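Local coordinates for protein cellulase (Bacillus sp. BG-CS10, PDB 5E09) that probably hydrolyses internal beta-1,4-glucosidic bonds of cellulose, as a halophilic family 5 glycoside hydrolase that carries a family 46 carbohydrate-binding module, at residues A[107-112]-A[121-126]; A[173-178]-A[214-219]; A[112-117]-A[153-158]. All coordinates share one frame; numbering follows the deposited sequence.

Contact 1: residues A[107-112]-A[121-126]; sequences WLWIYN and MAKYTA
The indole of W109 lies between K123 on one face and I110 on the other. K123 crosses the first face with the length of its chain. Its NZ stands 3.8 Å from the centroid of the five-membered ring of W109, 13° off the ring normal, in a cation-pi contact. K123 CE makes a CH-pi contact over the six-membered ring of W109, 3.8 Å from that centroid. Nearer the backbone, K123 CB approaches W109 CZ3 at 3.3 Å. On the opposite face, I110 CG1 sits 4.1 Å above the W109 ring plane, toward the rim. At the edge, Y124 N lies near the ring plane, 3.8 Å from W109 CH2. In the TIM barrel of this family 5 domain, the short helix 105-110 follows strand 97-100, and helix 117-134 then runs on the outside of the barrel before strand 142-145. W109 therefore packs the short helix against the outer one. A bend in the K123 chain (chi3 63°) lays CE and NZ across the indole. W109 NE1 is hydrogen-bonded to D105 OD1, which helps to fix the turn of the ring. Without the indole, as with an alanine here, the two helices would probably face a gap and the K123 ammonium group would lose its aromatic partner. The Y124 hydroxyl is hydrogen-bonded to L170 O on helix 161-181.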
loop_
_atom_site.group_PDB
_atom_site.type_symbol
_atom_site.label_atom_id
_atom_site.label_comp_id
_atom_site.label_asym_id
_atom_site.label_seq_id
_atom_site.Cartn_x
_atom_site.Cartn_y
_atom_site.Cartn_z
ATOM N N TRP A 107 -2.853 9.544 -17.463
ATOM C CA TRP A 107 -2.415 8.566 -18.460
ATOM C C TRP A 107 -3.481 8.348 -19.533
ATOM O O TRP A 107 -3.209 7.751 -20.574
ATOM C CB TRP A 107 -2.035 7.231 -17.798
ATOM C CG TRP A 107 -3.167 6.533 -17.091
ATOM C CD1 TRP A 107 -3.529 6.683 -15.783
ATOM C CD2 TRP A 107 -4.077 5.572 -17.652
ATOM N NE1 TRP A 107 -4.610 5.883 -15.497
ATOM C CE2 TRP A 107 -4.965 5.192 -16.623
ATOM C CE3 TRP A 107 -4.225 5.001 -18.918
ATOM C CZ2 TRP A 107 -5.991 4.261 -16.826
ATOM C CZ3 TRP A 107 -5.243 4.076 -19.117
ATOM C CH2 TRP A 107 -6.112 3.715 -18.072
ATOM N N LEU A 108 -4.696 8.811 -19.232
ATOM C CA LEU A 108 -5.842 8.776 -20.143
ATOM C C LEU A 108 -5.754 9.744 -21.341
ATOM O O LEU A 108 -6.094 9.384 -22.468
ATOM C CB LEU A 108 -7.141 9.023 -19.370
ATOM C CG LEU A 108 -7.471 8.023 -18.260
ATOM C CD1 LEU A 108 -8.739 8.433 -17.527
ATOM C CD2 LEU A 108 -7.603 6.617 -18.824
ATOM N N TRP A 109 -5.418 11.009 -21.037
ATOM C CA TRP A 109 -5.296 12.078 -22.048
ATOM C C TRP A 109 -4.302 13.251 -21.797
ATOM O O TRP A 109 -4.197 14.148 -22.633
ATOM C CB TRP A 109 -6.681 12.647 -22.374
ATOM C CG TRP A 109 -7.373 13.255 -21.192
ATOM C CD1 TRP A 109 -8.202 12.622 -20.313
ATOM C CD2 TRP A 109 -7.297 14.619 -20.761
ATOM N NE1 TRP A 109 -8.645 13.506 -19.360
ATOM C CE2 TRP A 109 -8.105 14.739 -19.613
ATOM C CE3 TRP A 109 -6.623 15.749 -21.233
ATOM C CZ2 TRP A 109 -8.257 15.944 -18.930
ATOM C CZ3 TRP A 109 -6.776 16.945 -20.554
ATOM C CH2 TRP A 109 -7.587 17.033 -19.415
ATOM N N ILE A 110 -3.584 13.246 -20.673
ATOM C CA ILE A 110 -2.609 14.284 -20.338
ATOM C C ILE A 110 -1.252 13.821 -20.866
ATOM O O ILE A 110 -0.433 14.601 -21.352
ATOM C CB ILE A 110 -2.519 14.514 -18.819
ATOM C CG1 ILE A 110 -3.890 14.893 -18.255
ATOM C CG2 ILE A 110 -1.493 15.590 -18.503
ATOM C CD1 ILE A 110 -3.890 15.137 -16.763
ATOM N N TYR A 111 -1.061 12.511 -20.748
ATOM C CA TYR A 111 0.113 11.752 -21.178
ATOM C C TYR A 111 0.608 12.087 -22.592
ATOM O O TYR A 111 1.789 11.930 -22.901
ATOM C CB TYR A 111 -0.254 10.268 -21.066
ATOM C CG TYR A 111 0.726 9.249 -21.585
ATOM C CD1 TYR A 111 1.727 8.738 -20.761
ATOM C CD2 TYR A 111 0.602 8.728 -22.866
ATOM C CE1 TYR A 111 2.611 7.774 -21.217
ATOM C CE2 TYR A 111 1.482 7.763 -23.331
ATOM C CZ TYR A 111 2.483 7.291 -22.500
ATOM O OH TYR A 111 3.362 6.335 -22.952
ATOM N N ASN A 112 -0.301 12.572 -23.433
ATOM C CA ASN A 112 -0.055 12.724 -24.861
ATOM C C ASN A 112 0.269 14.147 -25.295
ATOM O O ASN A 112 -0.155 14.588 -26.357
ATOM C CB ASN A 112 -1.279 12.241 -25.638
ATOM C CG ASN A 112 -1.115 10.839 -26.156
ATOM O OD1 ASN A 112 -0.749 10.634 -27.314
ATOM N ND2 ASN A 112 -1.378 9.855 -25.298
HETATM N N MSE A 121 -3.539 21.052 -23.410
HETATM C CA MSE A 121 -3.552 22.313 -22.679
HETATM C C MSE A 121 -4.951 22.912 -22.612
HETATM O O MSE A 121 -5.348 23.460 -21.584
HETATM C CB MSE A 121 -2.597 23.314 -23.316
HETATM C CG MSE A 121 -1.149 22.905 -23.215
HETATM SE SE MSE A 121 -0.555 22.705 -21.360
HETATM C CE MSE A 121 -0.681 24.579 -20.833
ATOM N N ALA A 122 -5.697 22.802 -23.707
ATOM C CA ALA A 122 -7.056 23.337 -23.739
ATOM C C ALA A 122 -7.974 22.645 -22.722
ATOM O O ALA A 122 -8.669 23.313 -21.950
ATOM C CB ALA A 122 -7.636 23.220 -25.140
ATOM N N LYS A 123 -7.971 21.312 -22.724
ATOM C CA LYS A 123 -8.810 20.530 -21.814
ATOM C C LYS A 123 -8.412 20.744 -20.362
ATOM O O LYS A 123 -9.260 20.894 -19.493
ATOM C CB LYS A 123 -8.726 19.035 -22.131
ATOM C CG LYS A 123 -9.220 18.642 -23.497
ATOM C CD LYS A 123 -9.222 17.128 -23.667
ATOM C CE LYS A 123 -10.185 16.463 -22.699
ATOM N NZ LYS A 123 -10.292 14.995 -22.945
ATOM N N TYR A 124 -7.107 20.722 -20.118
ATOM C CA TYR A 124 -6.537 20.927 -18.794
ATOM C C TYR A 124 -6.964 22.286 -18.240
ATOM O O TYR A 124 -7.400 22.411 -17.078
ATOM C CB TYR A 124 -5.016 20.814 -18.885
ATOM C CG TYR A 124 -4.268 20.861 -17.574
ATOM C CD1 TYR A 124 -4.226 19.758 -16.732
ATOM C CD2 TYR A 124 -3.559 21.998 -17.201
ATOM C CE1 TYR A 124 -3.518 19.796 -15.539
ATOM C CE2 TYR A 124 -2.859 22.047 -16.021
ATOM C CZ TYR A 124 -2.839 20.946 -15.193
ATOM O OH TYR A 124 -2.130 21.001 -14.013
ATOM N N THR A 125 -6.864 23.295 -19.098
ATOM C CA THR A 125 -7.274 24.650 -18.756
ATOM C C THR A 125 -8.766 24.745 -18.453
ATOM O O THR A 125 -9.153 25.348 -17.451
ATOM C CB THR A 125 -6.936 25.624 -19.880
ATOM O OG1 THR A 125 -5.522 25.607 -20.097
ATOM C CG2 THR A 125 -7.375 27.028 -19.515
ATOM N N ALA A 126 -9.594 24.154 -19.314
ATOM C CA ALA A 126 -11.041 24.140 -19.099
ATOM C C ALA A 126 -11.408 23.468 -17.773
ATOM O O ALA A 126 -12.268 23.955 -17.021
ATOM C CB ALA A 126 -11.740 23.439 -20.259
#

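Contact 2: residues A[173-178]-A[214-219]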
loop_
_atom_site.group_PDB
_atom_site.type_symbol
_atom_site.label_atom_id
_atom_site.label_comp_id
_atom_site.label_asym_id
_atom_site.label_seq_id
_atom_site.Cartn_x
_atom_site.Cartn_y
_atom_site.Cartn_z
ATOM N N ALA A 173 0.630 26.509 -15.488
ATOM C CA ALA A 173 -0.698 26.846 -16.004
ATOM C C ALA A 173 -1.773 26.690 -14.922
ATOM O O ALA A 173 -2.617 27.569 -14.725
ATOM C CB ALA A 173 -1.031 25.981 -17.221
ATOM N N PHE A 174 -1.733 25.551 -14.238
ATOM C CA PHE A 174 -2.608 25.262 -13.105
ATOM C C PHE A 174 -2.553 26.389 -12.062
ATOM O O PHE A 174 -3.585 26.987 -11.701
ATOM C CB PHE A 174 -2.196 23.909 -12.509
ATOM C CG PHE A 174 -2.710 23.648 -11.126
ATOM C CD1 PHE A 174 -4.059 23.422 -10.899
ATOM C CD2 PHE A 174 -1.831 23.574 -10.059
ATOM C CE1 PHE A 174 -4.532 23.158 -9.621
ATOM C CE2 PHE A 174 -2.289 23.306 -8.774
ATOM C CZ PHE A 174 -3.647 23.099 -8.554
ATOM N N TYR A 175 -1.334 26.691 -11.618
ATOM C CA TYR A 175 -1.090 27.764 -10.663
ATOM C C TYR A 175 -1.779 29.057 -11.081
ATOM O O TYR A 175 -2.543 29.640 -10.310
ATOM C CB TYR A 175 0.411 28.017 -10.501
ATOM C CG TYR A 175 0.723 29.176 -9.577
ATOM C CD1 TYR A 175 0.877 28.973 -8.214
ATOM C CD2 TYR A 175 0.855 30.475 -10.067
ATOM C CE1 TYR A 175 1.153 30.024 -7.363
ATOM C CE2 TYR A 175 1.126 31.533 -9.219
ATOM C CZ TYR A 175 1.277 31.299 -7.868
ATOM O OH TYR A 175 1.551 32.342 -7.013
ATOM N N HIS A 176 -1.517 29.497 -12.305
ATOM C CA HIS A 176 -2.031 30.790 -12.736
ATOM C C HIS A 176 -3.542 30.787 -12.915
ATOM O O HIS A 176 -4.185 31.783 -12.620
ATOM C CB HIS A 176 -1.326 31.242 -14.015
ATOM C CG HIS A 176 0.071 31.727 -13.775
ATOM N ND1 HIS A 176 1.163 31.223 -14.447
ATOM C CD2 HIS A 176 0.553 32.653 -12.912
ATOM C CE1 HIS A 176 2.259 31.823 -14.014
ATOM N NE2 HIS A 176 1.916 32.694 -13.084
ATOM N N ILE A 177 -4.120 29.678 -13.369
ATOM C CA ILE A 177 -5.578 29.587 -13.442
ATOM C C ILE A 177 -6.211 29.773 -12.053
ATOM O O ILE A 177 -7.102 30.619 -11.855
ATOM C CB ILE A 177 -6.030 28.244 -14.034
ATOM C CG1 ILE A 177 -5.713 28.189 -15.532
ATOM C CG2 ILE A 177 -7.529 28.025 -13.799
ATOM C CD1 ILE A 177 -5.688 26.780 -16.097
ATOM N N VAL A 178 -5.730 28.996 -11.085
ATOM C CA VAL A 178 -6.274 29.077 -9.735
ATOM C C VAL A 178 -6.068 30.465 -9.101
ATOM O O VAL A 178 -7.006 31.046 -8.555
ATOM C CB VAL A 178 -5.653 28.009 -8.816
ATOM C CG1 VAL A 178 -6.155 28.185 -7.393
ATOM C CG2 VAL A 178 -5.965 26.616 -9.333
ATOM N N LEU A 214 7.520 29.790 -9.044
ATOM C CA LEU A 214 6.182 30.287 -8.722
ATOM C C LEU A 214 6.195 31.323 -7.592
ATOM O O LEU A 214 5.292 32.160 -7.507
ATOM C CB LEU A 214 5.262 29.122 -8.362
ATOM C CG LEU A 214 5.080 28.138 -9.521
ATOM C CD1 LEU A 214 4.105 27.031 -9.167
ATOM C CD2 LEU A 214 4.625 28.881 -10.770
ATOM N N ASN A 215 7.217 31.258 -6.739
ATOM C CA ASN A 215 7.438 32.253 -5.682
ATOM C C ASN A 215 6.198 32.516 -4.827
ATOM O O ASN A 215 5.798 33.663 -4.637
ATOM C CB ASN A 215 7.930 33.570 -6.294
ATOM C CG ASN A 215 8.641 34.460 -5.286
ATOM O OD1 ASN A 215 9.106 33.992 -4.246
ATOM N ND2 ASN A 215 8.733 35.747 -5.593
ATOM N N ASP A 216 5.595 31.445 -4.321
ATOM C CA ASP A 216 4.321 31.523 -3.615
ATOM C C ASP A 216 4.446 30.832 -2.258
ATOM O O ASP A 216 4.999 29.735 -2.171
ATOM C CB ASP A 216 3.215 30.882 -4.463
ATOM C CG ASP A 216 1.824 31.115 -3.903
ATOM O OD1 ASP A 216 1.489 30.502 -2.871
ATOM O OD2 ASP A 216 1.053 31.892 -4.508
ATOM N N PRO A 217 3.935 31.471 -1.193
ATOM C CA PRO A 217 4.075 30.915 0.159
ATOM C C PRO A 217 3.168 29.714 0.419
ATOM O O PRO A 217 3.410 28.965 1.363
ATOM C CB PRO A 217 3.673 32.088 1.052
ATOM C CG PRO A 217 2.661 32.821 0.232
ATOM C CD PRO A 217 3.161 32.728 -1.189
ATOM N N ASN A 218 2.144 29.534 -0.410
ATOM C CA ASN A 218 1.122 28.523 -0.151
ATOM C C ASN A 218 1.201 27.317 -1.079
ATOM O O ASN A 218 0.214 26.938 -1.708
ATOM C CB ASN A 218 -0.261 29.165 -0.244
ATOM C CG ASN A 218 -0.510 30.173 0.873
ATOM O OD1 ASN A 218 -0.315 29.873 2.052
ATOM N ND2 ASN A 218 -0.918 31.380 0.501
ATOM N N LEU A 219 2.382 26.712 -1.152
ATOM C CA LEU A 219 2.616 25.590 -2.048
ATOM C C LEU A 219 3.103 24.366 -1.270
ATOM O O LEU A 219 3.840 24.487 -0.294
ATOM C CB LEU A 219 3.629 25.976 -3.132
ATOM C CG LEU A 219 3.227 27.083 -4.121
ATOM C CD1 LEU A 219 4.349 27.363 -5.111
ATOM C CD2 LEU A 219 1.950 26.737 -4.863
#
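Y175 meets the 214-219 loop with its hydroxyl, one ring face and one ring edge. Y175 OH donates a hydrogen bond of 2.6 Å to D216 OD2. It reaches the anti side of that oxygen, 20° out of the carboxylate plane. The ring and carboxylate planes are 81° apart, close to perpendicular. The apolar part of the ring is met by two leucines. Over one face lies L214 CD2, 4.0 Å above the Y175 ring plane, and the sister branch L214 CD1 comes 3.9 Å from Y175 CD1. At the edge, L219 CD2 is 4.2 Å from Y175 CD1. CG of Y175 is turned anti to the backbone N (chi1 177°), and this carries the ring out from its helix to the loop.

The next shell fixes D216. Its OD1 accepts from N218 N at 2.7 Å, which makes an Asx turn. Its OD2 also forms a salt bridge with R179, one turn further along the helix of Y175. The two donors at OD2 would probably favour the charged carboxylate. N215 leaves the helical conformation with positive phi, so the chain turns sharply after L214. Further in, L190 touches both Y175 and L219, and its backbone bonds to N218.

The site is a helix-to-strand turn of a TIM barrel. Helix 201-214 ends here and strand 219-225 begins, while the neighbouring helix 161-181 packs alongside. Such turns lie at the barrel end opposite the one where TIM-barrel active sites are found.

Contact 3: residues A[112-117]-A[153-158]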
loop_
_atom_site.group_PDB
_atom_site.type_symbol
_atom_site.label_atom_id
_atom_site.label_comp_id
_atom_site.label_asym_id
_atom_site.label_seq_id
_atom_site.Cartn_x
_atom_site.Cartn_y
_atom_site.Cartn_z
ATOM N N ASN A 112 -0.301 12.572 -23.433
ATOM C CA ASN A 112 -0.055 12.724 -24.861
ATOM C C ASN A 112 0.269 14.147 -25.295
ATOM O O ASN A 112 -0.155 14.588 -26.357
ATOM C CB ASN A 112 -1.279 12.241 -25.638
ATOM C CG ASN A 112 -1.115 10.839 -26.156
ATOM O OD1 ASN A 112 -0.749 10.634 -27.314
ATOM N ND2 ASN A 112 -1.378 9.855 -25.298
HETATM N N MSE A 113 1.030 14.863 -24.485
HETATM C CA MSE A 113 1.194 16.284 -24.711
HETATM C C MSE A 113 2.182 16.609 -25.821
HETATM O O MSE A 113 1.986 17.568 -26.569
HETATM C CB MSE A 113 1.632 16.962 -23.424
HETATM C CG MSE A 113 1.040 18.321 -23.280
HETATM SE SE MSE A 113 1.463 19.011 -21.558
HETATM C CE MSE A 113 0.530 20.696 -21.707
ATOM N N GLU A 114 3.240 15.813 -25.916
ATOM C CA GLU A 114 4.247 15.979 -26.961
ATOM C C GLU A 114 3.620 16.029 -28.357
ATOM O O GLU A 114 4.029 16.823 -29.203
ATOM C CB GLU A 114 5.269 14.844 -26.883
ATOM C CG GLU A 114 6.455 14.994 -27.818
ATOM C CD GLU A 114 7.535 13.955 -27.551
ATOM O OE1 GLU A 114 7.365 13.148 -26.613
ATOM O OE2 GLU A 114 8.552 13.942 -28.280
ATOM N N HIS A 115 2.606 15.201 -28.578
ATOM C CA HIS A 115 2.040 15.029 -29.907
ATOM C C HIS A 115 0.605 15.523 -30.007
ATOM O O HIS A 115 -0.095 15.215 -30.969
ATOM C CB HIS A 115 2.117 13.556 -30.309
ATOM C CG HIS A 115 3.509 13.009 -30.317
ATOM N ND1 HIS A 115 4.586 13.723 -30.804
ATOM C CD2 HIS A 115 4.011 11.832 -29.876
ATOM C CE1 HIS A 115 5.685 13.006 -30.672
ATOM N NE2 HIS A 115 5.364 11.852 -30.111
ATOM N N ASN A 116 0.171 16.295 -29.018
ATOM C CA ASN A 116 -1.204 16.779 -28.975
ATOM C C ASN A 116 -1.348 18.057 -28.155
ATOM O O ASN A 116 -2.450 18.423 -27.738
ATOM C CB ASN A 116 -2.147 15.643 -28.570
ATOM C CG ASN A 116 -3.599 15.950 -28.866
ATOM O OD1 ASN A 116 -3.910 16.809 -29.692
ATOM N ND2 ASN A 116 -4.502 15.252 -28.181
ATOM N N TYR A 117 -0.217 18.724 -27.936
ATOM C CA TYR A 117 -0.113 19.866 -27.032
ATOM C C TYR A 117 -1.319 20.781 -26.865
ATOM O O TYR A 117 -1.811 20.972 -25.749
ATOM C CB TYR A 117 1.098 20.723 -27.407
ATOM C CG TYR A 117 1.496 21.699 -26.322
ATOM C CD1 TYR A 117 2.365 21.317 -25.310
ATOM C CD2 TYR A 117 0.994 22.994 -26.301
ATOM C CE1 TYR A 117 2.726 22.194 -24.316
ATOM C CE2 TYR A 117 1.351 23.881 -25.303
ATOM C CZ TYR A 117 2.219 23.474 -24.315
ATOM O OH TYR A 117 2.587 24.350 -23.318
ATOM N N THR A 153 4.478 10.437 -22.898
ATOM C CA THR A 153 4.822 9.477 -23.939
ATOM C C THR A 153 6.315 9.249 -24.028
ATOM O O THR A 153 7.104 10.184 -24.174
ATOM C CB THR A 153 4.319 9.921 -25.323
ATOM O OG1 THR A 153 2.972 10.393 -25.219
ATOM C CG2 THR A 153 4.369 8.747 -26.296
ATOM N N ARG A 154 6.683 7.981 -23.949
ATOM C CA ARG A 154 8.076 7.568 -23.894
ATOM C C ARG A 154 8.686 7.390 -25.286
ATOM O O ARG A 154 8.075 6.783 -26.167
ATOM C CB ARG A 154 8.160 6.281 -23.080
ATOM C CG ARG A 154 9.122 5.212 -23.536
ATOM C CD ARG A 154 8.916 4.017 -22.619
ATOM N NE ARG A 154 9.862 2.928 -22.824
ATOM C CZ ARG A 154 10.138 2.021 -21.893
ATOM N NH1 ARG A 154 9.540 2.093 -20.710
ATOM N NH2 ARG A 154 11.008 1.048 -22.136
ATOM N N ASP A 155 9.877 7.956 -25.479
ATOM C CA ASP A 155 10.645 7.799 -26.716
ATOM C C ASP A 155 12.013 7.222 -26.381
ATOM O O ASP A 155 12.373 6.141 -26.838
ATOM C CB ASP A 155 10.813 9.131 -27.455
ATOM C CG ASP A 155 9.492 9.823 -27.737
ATOM O OD1 ASP A 155 8.445 9.142 -27.727
ATOM O OD2 ASP A 155 9.504 11.052 -27.974
ATOM N N TRP A 156 12.763 7.962 -25.566
ATOM C CA TRP A 156 14.102 7.564 -25.130
ATOM C C TRP A 156 14.136 7.170 -23.654
ATOM O O TRP A 156 14.961 7.661 -22.874
ATOM C CB TRP A 156 15.089 8.698 -25.376
ATOM C CG TRP A 156 16.471 8.366 -25.008
ATOM C CD1 TRP A 156 17.412 7.773 -25.798
ATOM C CD2 TRP A 156 17.096 8.629 -23.760
ATOM N NE1 TRP A 156 18.593 7.642 -25.108
ATOM C CE2 TRP A 156 18.423 8.164 -23.853
ATOM C CE3 TRP A 156 16.667 9.215 -22.565
ATOM C CZ2 TRP A 156 19.314 8.265 -22.800
ATOM C CZ3 TRP A 156 17.547 9.309 -21.528
ATOM C CH2 TRP A 156 18.858 8.841 -21.648
ATOM N N GLY A 157 13.236 6.270 -23.280
ATOM C CA GLY A 157 13.117 5.856 -21.899
ATOM C C GLY A 157 11.913 6.493 -21.242
ATOM O O GLY A 157 11.198 7.289 -21.854
ATOM N N GLU A 158 11.696 6.145 -19.983
ATOM C CA GLU A 158 10.504 6.567 -19.272
ATOM C C GLU A 158 10.586 8.031 -18.825
ATOM O O GLU A 158 9.565 8.656 -18.539
ATOM C CB GLU A 158 10.279 5.644 -18.075
ATOM C CG GLU A 158 8.847 5.584 -17.601
ATOM C CD GLU A 158 8.711 4.733 -16.371
ATOM O OE1 GLU A 158 9.591 4.830 -15.491
ATOM O OE2 GLU A 158 7.734 3.963 -16.282
#
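Two loops at the C-terminal end of the TIM-barrel strands meet here, E114 and T153 among their touching residues. The first, 112-117, joins helix 105-110 to helix 117-134. The second, 153-158, belongs to the long connection from strand 142-145 to helix 161-181. In family 5 enzymes the catalytic acid/base lies near the end of the fourth strand, so the second loop continues from that region, though the contact itself is at the surface.

The backbones come closest at N112 and T153. T153 OG1 faces N112 CA at 3.8 Å. That hydroxyl is hydrogen-bonded to Y111 O, just before the first loop, and the backbones of T153 and Y111 are bonded as well. The carbonyl T153 O accepts from H163 NE2. T153 is thus bonded both to Y111, earlier in the chain, and to H163, later in it. E114 OE1 is a near neighbour of T153 O at 3.8 Å, without a bond between them.

Further out, E114 and D155 reach toward each other from the two loops. The E114 chain is extended, with CG anti to the backbone N (chi1 -173°), and this brings its carboxylate across to D155. The two carboxylate planes are 47° apart. These are like charges, and their closeness would probably raise the pKa of one of them. H115, whose ring has E114 CG 3.5 Å above one face, lies near the pair and could ease the repulsion if charged. D155 OD2 faces both oxygens of E114 without a hydrogen bond, 3.3 Å from E114 OE1 and 3.1 Å from E114 OE2.

From the N terminus, contact 1 comes first. It closes an eight-residue excursion, half of it the start of helix 117-134, and ties that helix to helix 105-110. Contact 3 begins within it: its first segment shares N112 with contact 1 and its second lies beyond residue 126, so the two cross. Contact 3 ties this loop to the connection leading into helix 161-181. The two also touch beside the shared N112. Contact 2 opens later, in series with both, and links helix 161-181 to the turn before strand 219-225. Y124 and T125 of contact 1 pack on F174 and I177 of contact 2. Contacts 2 and 3 do not touch.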